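Local coordinates for ribosomal protein S2-related protein (Deinococcus radiodurans, PDB 2JH3), which binds a [4Fe-4S] cluster and resembles chelatases in structure, so that it may act as a sirohydrochlorin ferrochelatase, at residues A[346-351]-A[419-424]; A[148-153]-A[211-216]; A[85-90]-A[396-401]. All coordinates share one frame; numbering follows the deposited sequence.

Contact 1 (A[346-351]-A[419-424]). With SF4 (iron/sulfur cluster), chain E.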
ATOM      1  N   ARG A 346       7.300   5.295  -9.333  1.00 16.57           N
ATOM      2  CA  ARG A 346       7.835   3.945  -9.521  1.00 16.22           C
ATOM      3  C   ARG A 346       8.647   3.480  -8.335  1.00 17.10           C
ATOM      4  O   ARG A 346       8.994   2.329  -8.244  1.00 17.67           O
ATOM      5  CB  ARG A 346       8.625   3.902 -10.852  1.00 18.42           C
ATOM      6  CG  ARG A 346       7.703   3.666 -12.076  1.00 16.36           C
ATOM      7  CD  ARG A 346       8.351   3.782 -13.438  1.00 15.80           C
ATOM      8  NE  ARG A 346       7.585   3.050 -14.443  1.00 20.08           N
ATOM      9  CZ  ARG A 346       7.609   1.747 -14.648  1.00 15.86           C
ATOM     10  NH1 ARG A 346       6.821   1.236 -15.579  1.00 20.41           N
ATOM     11  NH2 ARG A 346       8.515   0.955 -14.064  1.00 18.33           N
ATOM     12  N   THR A 347       9.034   4.388  -7.445  1.00 17.21           N
ATOM     13  CA  THR A 347       9.668   4.027  -6.167  1.00 16.58           C
ATOM     14  C   THR A 347       8.689   3.584  -5.029  1.00 17.29           C
ATOM     15  O   THR A 347       9.124   3.339  -3.934  1.00 17.71           O
ATOM     16  CB  THR A 347      10.496   5.146  -5.629  1.00 16.84           C
ATOM     17  OG1 THR A 347       9.785   6.396  -5.635  1.00 14.70           O
ATOM     18  CG2 THR A 347      11.737   5.291  -6.480  1.00 17.69           C
ATOM     19  N   TRP A 348       7.403   3.525  -5.325  1.00 16.87           N
ATOM     20  CA  TRP A 348       6.455   2.969  -4.388  1.00 16.52           C
ATOM     21  C   TRP A 348       6.737   1.499  -4.204  1.00 17.35           C
ATOM     22  O   TRP A 348       7.177   0.819  -5.139  1.00 16.30           O
ATOM     23  CB  TRP A 348       4.986   3.266  -4.790  1.00 16.67           C
ATOM     24  CG  TRP A 348       4.586   4.591  -4.307  1.00 17.89           C
ATOM     25  CD1 TRP A 348       5.406   5.688  -4.166  1.00 17.20           C
ATOM     26  CD2 TRP A 348       3.287   5.023  -3.962  1.00 15.92           C
ATOM     27  NE1 TRP A 348       4.694   6.737  -3.689  1.00 18.95           N
ATOM     28  CE2 TRP A 348       3.396   6.346  -3.521  1.00 17.89           C
ATOM     29  CE3 TRP A 348       2.051   4.368  -3.840  1.00 20.24           C
ATOM     30  CZ2 TRP A 348       2.279   7.089  -3.085  1.00 21.13           C
ATOM     31  CZ3 TRP A 348       0.967   5.069  -3.377  1.00 20.15           C
ATOM     32  CH2 TRP A 348       1.079   6.412  -2.985  1.00 18.70           C
ATOM     33  N   ARG A 349       6.597   1.034  -2.961  1.00 16.79           N
ATOM     34  CA  ARG A 349       6.816  -0.367  -2.583  1.00 16.50           C
ATOM     35  C   ARG A 349       5.687  -1.278  -3.074  1.00 16.86           C
ATOM     36  O   ARG A 349       5.023  -2.054  -2.304  1.00 18.30           O
ATOM     37  CB  ARG A 349       7.017  -0.445  -1.080  1.00 16.59           C
ATOM     38  CG  ARG A 349       7.907  -1.646  -0.584  1.00 18.41           C
ATOM     39  CD  ARG A 349       7.595  -2.049   0.870  1.00 19.59           C
ATOM     40  NE  ARG A 349       7.898  -0.894   1.745  1.00 18.78           N
ATOM     41  CZ  ARG A 349       7.936  -0.933   3.075  1.00 19.60           C
ATOM     42  NH1 ARG A 349       7.666  -2.052   3.691  1.00 19.75           N
ATOM     43  NH2 ARG A 349       8.191   0.150   3.768  1.00 17.62           N
ATOM     44  N   THR A 350       5.467  -1.258  -4.395  1.00 17.25           N
ATOM     45  CA  THR A 350       4.333  -1.924  -5.034  1.00 15.98           C
ATOM     46  C   THR A 350       4.738  -2.586  -6.332  1.00 16.72           C
ATOM     47  O   THR A 350       3.878  -2.931  -7.106  1.00 17.00           O
ATOM     48  CB  THR A 350       3.242  -0.924  -5.327  1.00 16.08           C
ATOM     49  OG1 THR A 350       3.783   0.050  -6.203  1.00 17.56           O
ATOM     50  CG2 THR A 350       2.746  -0.250  -4.030  1.00 14.52           C
ATOM     51  N   LEU A 351       6.040  -2.890  -6.518  1.00 17.24           N
ATOM     52  CA  LEU A 351       6.538  -3.500  -7.737  1.00 17.23           C
ATOM     53  C   LEU A 351       5.924  -4.875  -7.736  1.00 17.24           C
ATOM     54  O   LEU A 351       5.900  -5.518  -6.734  1.00 16.68           O
ATOM     55  CB  LEU A 351       8.054  -3.607  -7.724  1.00 18.14           C
ATOM     56  CG  LEU A 351       8.821  -3.899  -8.991  1.00 18.03           C
ATOM     57  CD1 LEU A 351       8.652  -2.761  -9.854  1.00 22.70           C
ATOM     58  CD2 LEU A 351      10.274  -4.133  -8.654  1.00 17.75           C
ATOM     59  N   ALA A 419       3.329  12.010   5.800  1.00 22.77           N
ATOM     60  CA  ALA A 419       3.542  10.766   6.592  1.00 23.23           C
ATOM     61  C   ALA A 419       2.664   9.640   6.071  1.00 24.34           C
ATOM     62  O   ALA A 419       3.087   8.486   5.948  1.00 25.75           O
ATOM     63  CB  ALA A 419       3.255  10.995   8.094  1.00 26.29           C
ATOM     64  N   GLN A 420       1.456   9.985   5.652  1.00 23.37           N
ATOM     65  CA  GLN A 420       0.500   8.987   5.140  1.00 22.78           C
ATOM     66  C   GLN A 420       0.811   8.551   3.717  1.00 22.88           C
ATOM     67  O   GLN A 420       0.775   7.353   3.417  1.00 23.88           O
ATOM     68  CB  GLN A 420      -0.920   9.504   5.222  1.00 25.17           C
ATOM     69  CG  GLN A 420      -1.486   9.661   6.658  1.00 28.31           C
ATOM     70  CD  GLN A 420      -1.328   8.415   7.610  1.00 33.07           C
ATOM     71  OE1 GLN A 420      -1.788   7.313   7.301  0.50 32.00           O
ATOM     72  NE2 GLN A 420      -0.623   8.631   8.784  1.00 35.86           N
ATOM     73  N   VAL A 421       1.097   9.499   2.832  1.00 20.98           N
ATOM     74  CA  VAL A 421       1.385   9.182   1.417  1.00 21.13           C
ATOM     75  C   VAL A 421       2.770   8.558   1.207  1.00 19.13           C
ATOM     76  O   VAL A 421       2.906   7.491   0.630  1.00 20.60           O
ATOM     77  CB  VAL A 421       1.356  10.453   0.627  1.00 21.34           C
ATOM     78  CG1 VAL A 421       1.911  10.262  -0.819  1.00 22.95           C
ATOM     79  CG2 VAL A 421      -0.101  10.893   0.530  1.00 22.04           C
ATOM     80  N   CYS A 422       3.763   9.196   1.772  1.00 18.06           N
ATOM     81  CA  CYS A 422       5.138   8.796   1.565  1.00 19.29           C
ATOM     82  C   CYS A 422       5.507   7.441   2.201  1.00 19.54           C
ATOM     83  O   CYS A 422       6.523   6.821   1.843  1.00 17.31           O
ATOM     84  CB  CYS A 422       6.078   9.866   2.065  1.00 18.60           C
ATOM     85  SG  CYS A 422       5.924  11.453   1.236  1.00 19.60           S
ATOM     86  N   ALA A 423       4.660   6.975   3.136  1.00 19.03           N
ATOM     87  CA  ALA A 423       4.825   5.632   3.700  1.00 18.45           C
ATOM     88  C   ALA A 423       4.806   4.535   2.695  1.00 18.34           C
ATOM     89  O   ALA A 423       5.333   3.425   2.943  1.00 18.45           O
ATOM     90  CB  ALA A 423       3.802   5.403   4.760  1.00 18.65           C
ATOM     91  N   SER A 424       4.172   4.786   1.554  1.00 17.40           N
ATOM     92  CA  SER A 424       4.178   3.827   0.462  1.00 19.06           C
ATOM     93  C   SER A 424       5.439   3.817  -0.376  1.00 18.66           C
ATOM     94  O   SER A 424       5.641   2.905  -1.205  1.00 18.23           O
ATOM     95  CB  SER A 424       2.961   4.088  -0.434  1.00 20.16           C
ATOM     96  OG  SER A 424       1.770   3.643   0.214  1.00 21.33           O
TER
HETATM   97 FE1  SF4 E 650       8.922  11.882  -2.549  1.00 17.29          FE
HETATM   98 FE2  SF4 E 650       6.468  11.387  -3.598  1.00 19.25          FE
HETATM   99 FE3  SF4 E 650       7.988   9.372  -2.628  1.00 17.78          FE
HETATM  100 FE4  SF4 E 650       6.857  11.169  -0.908  1.00 19.42          FE
HETATM  101  S1  SF4 E 650       5.708   9.677  -2.272  1.00 16.84           S
HETATM  102  S2  SF4 E 650       9.035  10.420  -0.818  1.00 17.98           S
HETATM  103  S3  SF4 E 650       7.018  13.126  -2.146  1.00 17.29           S
HETATM  104  S4  SF4 E 650       8.464  10.612  -4.506  1.00 18.98           S
HETATM  105  O   HOH W   1       7.613   2.171   1.866  1.00 20.60           O
HETATM  106  O   HOH W   2       3.528   0.376  -0.689  1.00 46.09           O
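Ser-424 lays its CB over one face of the Trp-348 indole. The carbon stands 3.5 Å from the centroid of the six-membered ring and only 11° off its normal, which makes the pair a CH-pi contact. Trp-348 owes this position to its first torsion, chi1 -84°, which sets CG beside the backbone N and turns the ring toward residues 419-424. At the far rim Trp-348 CZ2 meets Val-421 CG1 at 3.9 Å, the two side chains crossing obliquely, while Val-456 and Leu-457 of helix 455-467 pack against Trp-348 and Val-421 respectively. The Ser-424 carbonyl closes this dense half: its O takes the backbone N-H of Arg-349 (N to O 2.7 Å), nearly straight at 170°, and also lies 3.3 Å from Trp-348 CA in a CA-H...O contact.

The contact forms part of the wall of the iron-sulfur pocket. Cys-422 SG, on helix 411-422, binds the iron atom FE4 at 2.4 Å, and the indole edge reaches the same cluster, with Trp-348 NE1 3.4 Å from S1 close to the ring plane. Replacing the indole of Trp-348 with the methyl of an alanine would probably leave Ser-424 CB and Val-421 CG1 without their aromatic neighbour and S1 without the ring edge beside it.

Toward the Arg-349 side chain the contact is looser and mediated by water. The guanidinium does not bond to Ala-423 O directly; water 1 joins them, accepting from Arg-349 NH2 at 2.8 Å and donating to that carbonyl. A second water links Arg-349 O and Ser-424 O by weak bonds alone. NH1 of Arg-349 instead serves the dimer, bonding to Leu-351 O and pairing with Glu-296, both of the second subunit.

Contact 2 (A[148-153]-A[211-216])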
ATOM      1  N   LEU A 148     -12.309  15.171 -34.619  1.00 29.40           N
ATOM      2  CA  LEU A 148     -12.811  15.371 -33.257  1.00 29.68           C
ATOM      3  C   LEU A 148     -11.807  16.122 -32.332  1.00 29.45           C
ATOM      4  O   LEU A 148     -10.728  15.653 -32.128  1.00 28.71           O
ATOM      5  CB  LEU A 148     -13.134  14.016 -32.674  1.00 28.97           C
ATOM      6  CG  LEU A 148     -13.766  13.976 -31.298  1.00 29.07           C
ATOM      7  CD1 LEU A 148     -15.167  14.616 -31.309  1.00 27.28           C
ATOM      8  CD2 LEU A 148     -13.801  12.556 -30.845  1.00 29.49           C
ATOM      9  N   ALA A 149     -12.162  17.312 -31.854  1.00 30.22           N
ATOM     10  CA  ALA A 149     -11.437  17.991 -30.769  1.00 31.23           C
ATOM     11  C   ALA A 149     -12.019  17.748 -29.385  1.00 32.65           C
ATOM     12  O   ALA A 149     -13.243  17.628 -29.211  1.00 32.85           O
ATOM     13  CB  ALA A 149     -11.403  19.432 -31.002  1.00 30.70           C
ATOM     14  N   ALA A 150     -11.136  17.764 -28.382  1.00 35.13           N
ATOM     15  CA  ALA A 150     -11.517  17.484 -26.991  1.00 37.07           C
ATOM     16  C   ALA A 150     -12.348  18.586 -26.394  1.00 39.84           C
ATOM     17  O   ALA A 150     -13.289  18.332 -25.633  0.50 40.50           O
ATOM     18  CB  ALA A 150     -10.243  17.274 -26.135  1.00 38.68           C
ATOM     19  N   ARG A 151     -11.900  19.787 -26.671  1.00 41.66           N
ATOM     20  CA  ARG A 151     -12.436  21.053 -26.179  1.00 44.41           C
ATOM     21  C   ARG A 151     -12.493  22.017 -27.381  1.00 45.19           C
ATOM     22  O   ARG A 151     -11.795  21.849 -28.364  1.00 45.44           O
ATOM     23  CB  ARG A 151     -11.517  21.689 -25.107  1.00 44.50           C
ATOM     24  CZ  ARG A 151      -9.361  21.491 -20.922  0.50 43.70           C
ATOM     25  NH2 ARG A 151      -8.670  20.746 -20.075  0.50 45.00           N
ATOM     26  N   PRO A 152     -13.361  23.015 -27.247  1.00 46.40           N
ATOM     27  CA  PRO A 152     -13.733  23.988 -28.268  1.00 46.16           C
ATOM     28  C   PRO A 152     -12.671  24.809 -28.949  1.00 46.60           C
ATOM     29  O   PRO A 152     -12.777  25.002 -30.154  0.75 48.01           O
ATOM     30  CB  PRO A 152     -14.692  24.930 -27.526  1.00 47.53           C
ATOM     31  CG  PRO A 152     -14.463  24.666 -26.103  1.00 47.55           C
ATOM     32  CD  PRO A 152     -14.102  23.243 -26.004  1.00 46.66           C
ATOM     33  N   GLY A 153     -11.676  25.334 -28.242  1.00 46.26           N
ATOM     34  CA  GLY A 153     -10.762  26.317 -28.883  1.00 44.64           C
ATOM     35  C   GLY A 153      -9.463  25.775 -29.469  1.00 43.92           C
ATOM     36  O   GLY A 153      -8.390  26.414 -29.280  1.00 43.50           O
ATOM     37  N   PRO A 211     -10.313  11.234 -34.431  1.00 24.20           N
ATOM     38  CA  PRO A 211     -10.007  11.894 -33.194  1.00 25.42           C
ATOM     39  C   PRO A 211      -8.609  12.506 -33.143  1.00 24.39           C
ATOM     40  O   PRO A 211      -7.583  11.771 -33.289  1.00 26.10           O
ATOM     41  CB  PRO A 211     -10.155  10.774 -32.149  1.00 24.64           C
ATOM     42  CG  PRO A 211     -10.999   9.721 -32.843  1.00 25.72           C
ATOM     43  CD  PRO A 211     -10.495   9.784 -34.226  1.00 24.90           C
ATOM     44  N   PHE A 212      -8.563  13.835 -33.004  1.00 25.45           N
ATOM     45  CA  PHE A 212      -7.264  14.589 -32.872  1.00 26.34           C
ATOM     46  C   PHE A 212      -6.831  14.541 -31.402  1.00 26.33           C
ATOM     47  O   PHE A 212      -6.842  15.533 -30.722  1.00 25.62           O
ATOM     48  CB  PHE A 212      -7.426  16.030 -33.302  1.00 26.70           C
ATOM     49  CG  PHE A 212      -6.129  16.770 -33.453  1.00 27.55           C
ATOM     50  CD1 PHE A 212      -5.230  16.404 -34.447  1.00 31.03           C
ATOM     51  CD2 PHE A 212      -5.852  17.915 -32.692  1.00 26.98           C
ATOM     52  CE1 PHE A 212      -4.038  17.118 -34.653  1.00 28.45           C
ATOM     53  CE2 PHE A 212      -4.670  18.605 -32.901  1.00 29.24           C
ATOM     54  CZ  PHE A 212      -3.770  18.197 -33.900  1.00 27.67           C
ATOM     55  N   LEU A 213      -6.522  13.335 -30.948  1.00 27.52           N
ATOM     56  CA  LEU A 213      -6.216  13.005 -29.552  1.00 28.82           C
ATOM     57  C   LEU A 213      -4.960  12.132 -29.513  1.00 28.98           C
ATOM     58  O   LEU A 213      -4.732  11.303 -30.411  1.00 27.65           O
ATOM     59  CB  LEU A 213      -7.382  12.146 -28.983  1.00 29.85           C
ATOM     60  CG  LEU A 213      -8.617  12.754 -28.340  1.00 32.63           C
ATOM     61  CD1 LEU A 213      -8.714  14.221 -28.405  1.00 34.51           C
ATOM     62  CD2 LEU A 213      -9.848  12.056 -28.874  1.00 32.85           C
ATOM     63  N   THR A 214      -4.161  12.260 -28.446  1.00 29.79           N
ATOM     64  CA  THR A 214      -3.061  11.313 -28.266  1.00 30.20           C
ATOM     65  C   THR A 214      -3.608   9.951 -27.956  1.00 30.81           C
ATOM     66  O   THR A 214      -3.050   8.939 -28.388  1.00 32.22           O
ATOM     67  CB  THR A 214      -2.105  11.708 -27.113  1.00 29.49           C
ATOM     68  OG1 THR A 214      -2.870  11.955 -25.937  1.00 29.31           O
ATOM     69  CG2 THR A 214      -1.301  12.940 -27.470  1.00 28.37           C
ATOM     70  N   HIS A 215      -4.684   9.919 -27.182  1.00 31.83           N
ATOM     71  CA  HIS A 215      -5.283   8.657 -26.738  1.00 32.29           C
ATOM     72  C   HIS A 215      -6.748   8.854 -26.489  1.00 35.07           C
ATOM     73  O   HIS A 215      -7.265   9.973 -26.514  1.00 34.80           O
ATOM     74  CB  HIS A 215      -4.643   8.163 -25.423  1.00 32.06           C
ATOM     75  CG  HIS A 215      -4.746   9.168 -24.333  1.00 29.08           C
ATOM     76  ND1 HIS A 215      -4.065  10.375 -24.378  1.00 29.10           N
ATOM     77  CD2 HIS A 215      -5.508   9.202 -23.228  1.00 26.87           C
ATOM     78  CE1 HIS A 215      -4.379  11.088 -23.313  1.00 30.57           C
ATOM     79  NE2 HIS A 215      -5.262  10.403 -22.605  1.00 27.86           N
ATOM     80  N   LEU A 216      -7.407   7.733 -26.210  1.00 38.35           N
ATOM     81  CA  LEU A 216      -8.807   7.751 -25.843  1.00 40.40           C
ATOM     82  C   LEU A 216      -9.033   6.821 -24.661  1.00 41.64           C
ATOM     83  O   LEU A 216      -9.010   5.591 -24.803  1.00 40.91           O
ATOM     84  CB  LEU A 216      -9.652   7.333 -27.064  1.00 40.03           C
ATOM     85  CG  LEU A 216     -11.119   7.764 -27.044  1.00 40.01           C
ATOM     86  CD1 LEU A 216     -11.260   9.257 -26.974  1.00 40.99           C
ATOM     87  CD2 LEU A 216     -11.789   7.223 -28.275  1.00 39.66           C
TER
HETATM   88  O   HOH W   3      -7.919  17.673 -29.611  1.00 49.50           O
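Leu-148 O accepts the backbone N-H of Phe-212 (N to O 3.0 Å), with an angle of 152° at the hydrogen and the donor lying in the carbonyl plane. This bond accompanies the parallel bridge between Leu-148 and Pro-211, whose CA atoms are 4.5 Å apart, near the C-terminal ends of strands 144-149 and 207-211. Just past it segment 211-216 bends: Phe-212 is the centre of an inverse gamma turn, with a weak bond from Leu-213 N to Pro-211 O.

The side chains of Leu-148 and Pro-211 leave the sheet on the same face. With chi1 -176°, Leu-148 carries CG opposite its own nitrogen, and Leu-148 CD2 comes to 4.3 Å from Pro-211 CB. The same methyl lies 4.4 Å from Leu-213 CD2, while the other branch, Leu-213 CD1, meets Ala-150 CB at 4.1 Å; Leu-213 therefore touches both Leu-148 on the strand and Ala-150 in the loop after it. Water 3 links the two backbones, donating to Phe-212 O at 2.6 Å and accepting only weakly from Ala-150 N.

Both strands are inner members of the five-stranded parallel sheet of a CbiX-like, chelatase-type domain. Helix 218-234 covers the Leu-148 face through Leu-224, strand 172-177 flanks strand 144-149 on its other side, and helix 18-35 meets Thr-214 through Ala-22 and His-215 through Glu-18 and Ser-19.

Contact 3 (A[85-90]-A[396-401])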
ATOM      1  N   PRO A  85       7.106  24.432 -19.479  1.00 22.92           N
ATOM      2  CA  PRO A  85       8.290  25.262 -19.296  1.00 24.54           C
ATOM      3  C   PRO A  85       8.584  25.603 -17.833  1.00 25.52           C
ATOM      4  O   PRO A  85       9.714  25.505 -17.415  1.00 24.76           O
ATOM      5  CB  PRO A  85       7.979  26.513 -20.132  1.00 23.50           C
ATOM      6  CG  PRO A  85       7.040  26.075 -21.093  1.00 23.31           C
ATOM      7  CD  PRO A  85       6.161  25.087 -20.407  1.00 22.23           C
ATOM      8  N   ARG A  86       7.567  25.893 -17.053  1.00 26.49           N
ATOM      9  CA  ARG A  86       7.705  26.153 -15.605  1.00 28.40           C
ATOM     10  C   ARG A  86       8.230  24.938 -14.826  1.00 28.48           C
ATOM     11  O   ARG A  86       9.040  25.080 -13.965  1.00 29.25           O
ATOM     12  CB  ARG A  86       6.332  26.467 -15.091  1.00 29.10           C
ATOM     13  CG  ARG A  86       6.165  27.027 -13.783  1.00 31.81           C
ATOM     14  CD  ARG A  86       4.626  27.206 -13.641  1.00 33.65           C
ATOM     15  NE  ARG A  86       4.066  25.923 -13.274  1.00 37.99           N
ATOM     16  CZ  ARG A  86       2.796  25.536 -13.245  1.00 35.29           C
ATOM     17  NH1 ARG A  86       1.775  26.301 -13.654  1.00 33.62           N
ATOM     18  NH2 ARG A  86       2.590  24.273 -12.782  1.00 37.15           N
ATOM     19  N   GLU A  87       7.724  23.743 -15.114  1.00 27.61           N
ATOM     20  CA  GLU A  87       8.172  22.565 -14.405  1.00 28.42           C
ATOM     21  C   GLU A  87       9.576  22.133 -14.868  1.00 29.16           C
ATOM     22  O   GLU A  87      10.447  21.750 -14.059  1.00 25.80           O
ATOM     23  CB  GLU A  87       7.167  21.470 -14.608  1.00 28.53           C
ATOM     24  CG  GLU A  87       5.798  21.799 -13.996  1.00 29.95           C
ATOM     25  CD  GLU A  87       5.875  21.873 -12.450  1.00 34.51           C
ATOM     26  OE1 GLU A  87       6.245  20.857 -11.813  1.00 35.10           O
ATOM     27  OE2 GLU A  87       5.565  22.924 -11.879  1.00 36.94           O
ATOM     28  N   LEU A  88       9.811  22.257 -16.161  1.00 28.99           N
ATOM     29  CA  LEU A  88      11.133  21.999 -16.692  1.00 30.13           C
ATOM     30  C   LEU A  88      12.146  23.014 -16.231  1.00 30.53           C
ATOM     31  O   LEU A  88      13.332  22.752 -16.333  1.00 30.97           O
ATOM     32  CB  LEU A  88      11.112  21.991 -18.218  1.00 29.46           C
ATOM     33  CG  LEU A  88      10.897  20.772 -19.095  1.00 31.76           C
ATOM     34  CD1 LEU A  88      11.201  19.374 -18.547  1.00 34.67           C
ATOM     35  CD2 LEU A  88       9.574  20.781 -19.874  1.00 28.68           C
ATOM     36  N   GLY A  89      11.710  24.197 -15.794  1.00 31.43           N
ATOM     37  CA  GLY A  89      12.643  25.250 -15.363  1.00 31.32           C
ATOM     38  C   GLY A  89      13.214  26.081 -16.487  1.00 32.39           C
ATOM     39  O   GLY A  89      14.364  26.539 -16.414  1.00 29.86           O
ATOM     40  N   LEU A  90      12.425  26.287 -17.545  1.00 32.60           N
ATOM     41  CA  LEU A  90      12.955  26.922 -18.764  1.00 33.13           C
ATOM     42  C   LEU A  90      12.955  28.437 -18.748  1.00 33.78           C
ATOM     43  O   LEU A  90      13.638  29.047 -19.591  1.00 35.30           O
ATOM     44  CB  LEU A  90      12.199  26.431 -20.021  1.00 32.46           C
ATOM     45  CG  LEU A  90      12.372  24.960 -20.263  1.00 31.97           C
ATOM     46  CD1 LEU A  90      11.655  24.584 -21.531  1.00 33.43           C
ATOM     47  CD2 LEU A  90      13.874  24.610 -20.321  1.00 31.81           C
ATOM     48  N   ALA A 396       4.770  24.255  -4.181  1.00 25.84           N
ATOM     49  CA  ALA A 396       3.372  24.656  -4.045  1.00 26.43           C
ATOM     50  C   ALA A 396       3.077  25.949  -4.843  1.00 27.48           C
ATOM     51  O   ALA A 396       2.047  26.044  -5.508  1.00 25.00           O
ATOM     52  CB  ALA A 396       3.010  24.839  -2.581  1.00 26.30           C
ATOM     53  N   ARG A 397       3.999  26.903  -4.741  1.00 27.88           N
ATOM     54  CA  ARG A 397       3.901  28.205  -5.415  1.00 31.07           C
ATOM     55  C   ARG A 397       3.927  28.111  -6.948  1.00 30.30           C
ATOM     56  O   ARG A 397       3.361  28.995  -7.595  1.00 30.23           O
ATOM     57  CB  ARG A 397       5.045  29.102  -4.998  1.00 31.59           C
ATOM     58  CG  ARG A 397       4.822  29.864  -3.752  1.00 36.04           C
ATOM     59  CD  ARG A 397       6.028  30.764  -3.513  1.00 37.91           C
ATOM     60  NE  ARG A 397       6.060  32.042  -4.234  1.00 42.94           N
ATOM     61  CZ  ARG A 397       5.238  33.078  -4.012  1.00 43.68           C
ATOM     62  NH1 ARG A 397       4.235  32.964  -3.153  1.00 47.35           N
ATOM     63  NH2 ARG A 397       5.387  34.217  -4.688  1.00 44.26           N
ATOM     64  N   ARG A 398       4.589  27.109  -7.546  1.00 29.61           N
ATOM     65  CA  ARG A 398       4.525  26.987  -9.011  1.00 29.97           C
ATOM     66  C   ARG A 398       3.123  26.644  -9.530  1.00 31.21           C
ATOM     67  O   ARG A 398       2.811  26.938 -10.711  1.00 31.90           O
ATOM     68  CB  ARG A 398       5.435  25.904  -9.568  1.00 30.66           C
ATOM     69  CG  ARG A 398       6.874  26.142  -9.404  1.00 30.71           C
ATOM     70  CD  ARG A 398       7.725  25.221 -10.328  1.00 28.17           C
ATOM     71  NE  ARG A 398       7.368  23.815 -10.213  1.00 23.82           N
ATOM     72  CZ  ARG A 398       7.925  22.971  -9.338  1.00 21.75           C
ATOM     73  NH1 ARG A 398       8.864  23.375  -8.528  1.00 20.85           N
ATOM     74  NH2 ARG A 398       7.523  21.735  -9.269  1.00 20.30           N
ATOM     75  N   GLN A 399       2.306  26.006  -8.686  1.00 30.47           N
ATOM     76  CA  GLN A 399       1.059  25.387  -9.115  1.00 30.88           C
ATOM     77  C   GLN A 399      -0.053  26.427  -9.325  1.00 32.06           C
ATOM     78  O   GLN A 399      -0.031  27.532  -8.728  1.00 29.63           O
ATOM     79  CB  GLN A 399       0.613  24.274  -8.135  1.00 30.00           C
ATOM     80  CG  GLN A 399       1.724  23.285  -7.631  1.00 29.45           C
ATOM     81  CD  GLN A 399       2.462  22.624  -8.733  1.00 28.77           C
ATOM     82  OE1 GLN A 399       3.675  22.502  -8.679  1.00 27.70           O
ATOM     83  NE2 GLN A 399       1.738  22.203  -9.785  1.00 25.32           N
ATOM     84  N   THR A 400      -0.984  26.056 -10.222  1.00 32.85           N
ATOM     85  CA  THR A 400      -2.086  26.909 -10.760  1.00 33.31           C
ATOM     86  C   THR A 400      -3.364  26.020 -10.880  1.00 34.19           C
ATOM     87  O   THR A 400      -3.286  24.809 -10.779  1.00 33.27           O
ATOM     88  CB  THR A 400      -1.743  27.614 -12.143  1.00 34.49           C
ATOM     89  OG1 THR A 400      -1.098  26.722 -13.067  1.00 33.92           O
ATOM     90  CG2 THR A 400      -0.844  28.762 -11.969  1.00 32.00           C
ATOM     91  N   GLY A 401      -4.550  26.626 -10.976  1.00 34.54           N
ATOM     92  CA  GLY A 401      -5.771  25.868 -11.130  1.00 35.15           C
ATOM     93  C   GLY A 401      -6.276  25.399  -9.794  1.00 35.70           C
ATOM     94  O   GLY A 401      -5.959  25.987  -8.761  1.00 36.25           O
TER
HETATM   95  O   HOH W   4      -0.207  23.372 -11.632  1.00 28.51           O
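Arg-86 stretches from helix 78-88 toward residues 396-401, where its NH1 bonds to Thr-400 OG1 at 3.0 Å. A bend at chi3 (81°) turns the guanidinium to this hydroxyl, which is tilted 19° from the guanidinium plane. Arg-86 NH2 reaches Thr-400 N through water 4, which accepts from both nitrogens, and also makes a weak salt bridge to Glu-87 OE2, at 3.4 Å.

Glu-87 thereby becomes the shared acid of a salt-bridge network with two arginines, joining helix 78-88 of the first CbiX region to helix 392-398 of the iron-sulfur region. Arg-398 grips Glu-87 side-on: Arg-398 NE gives Glu-87 OE2 a nearly straight 2.6 Å bond within the guanidinium plane, though from above the carboxylate plane, and Arg-398 NH2 meets Glu-87 OE1 at 3.0 Å on the syn side but tilted from the carboxylate plane. A second carboxylate, Glu-452, salt-bridges Arg-398 NH1 and probably offsets the nearby positive charge of Arg-56.

Beyond Glu-87, Gly-89 takes positive phi as the C-prime residue of a Schellman motif, with Leu-90 N bonded to Pro-85 O at 2.8 Å. There the chain turns away, and Leu-90 packs on Tyr-112 of strand 108-112.

The three contacts do not touch one another. Contact 1 alone includes cluster ligation, joining the DR2241 stabilising region to the iron-sulfur region. Contact 3 joins that iron-sulfur region to the first CbiX region; its Arg-398 side chain is about 11 Å from the cluster and about 9 Å from the side chain of the ligand Cys-454. Helices 392-398 and 411-422, one from each of these contacts, are consecutive in the chain, yet the contact centres stand 24 Å apart. Contact 2, internal to the second CbiX region, is away from the cluster site: its centre is 33 Å from that of contact 1, and its nearest atoms are about 11 Å from contact 3.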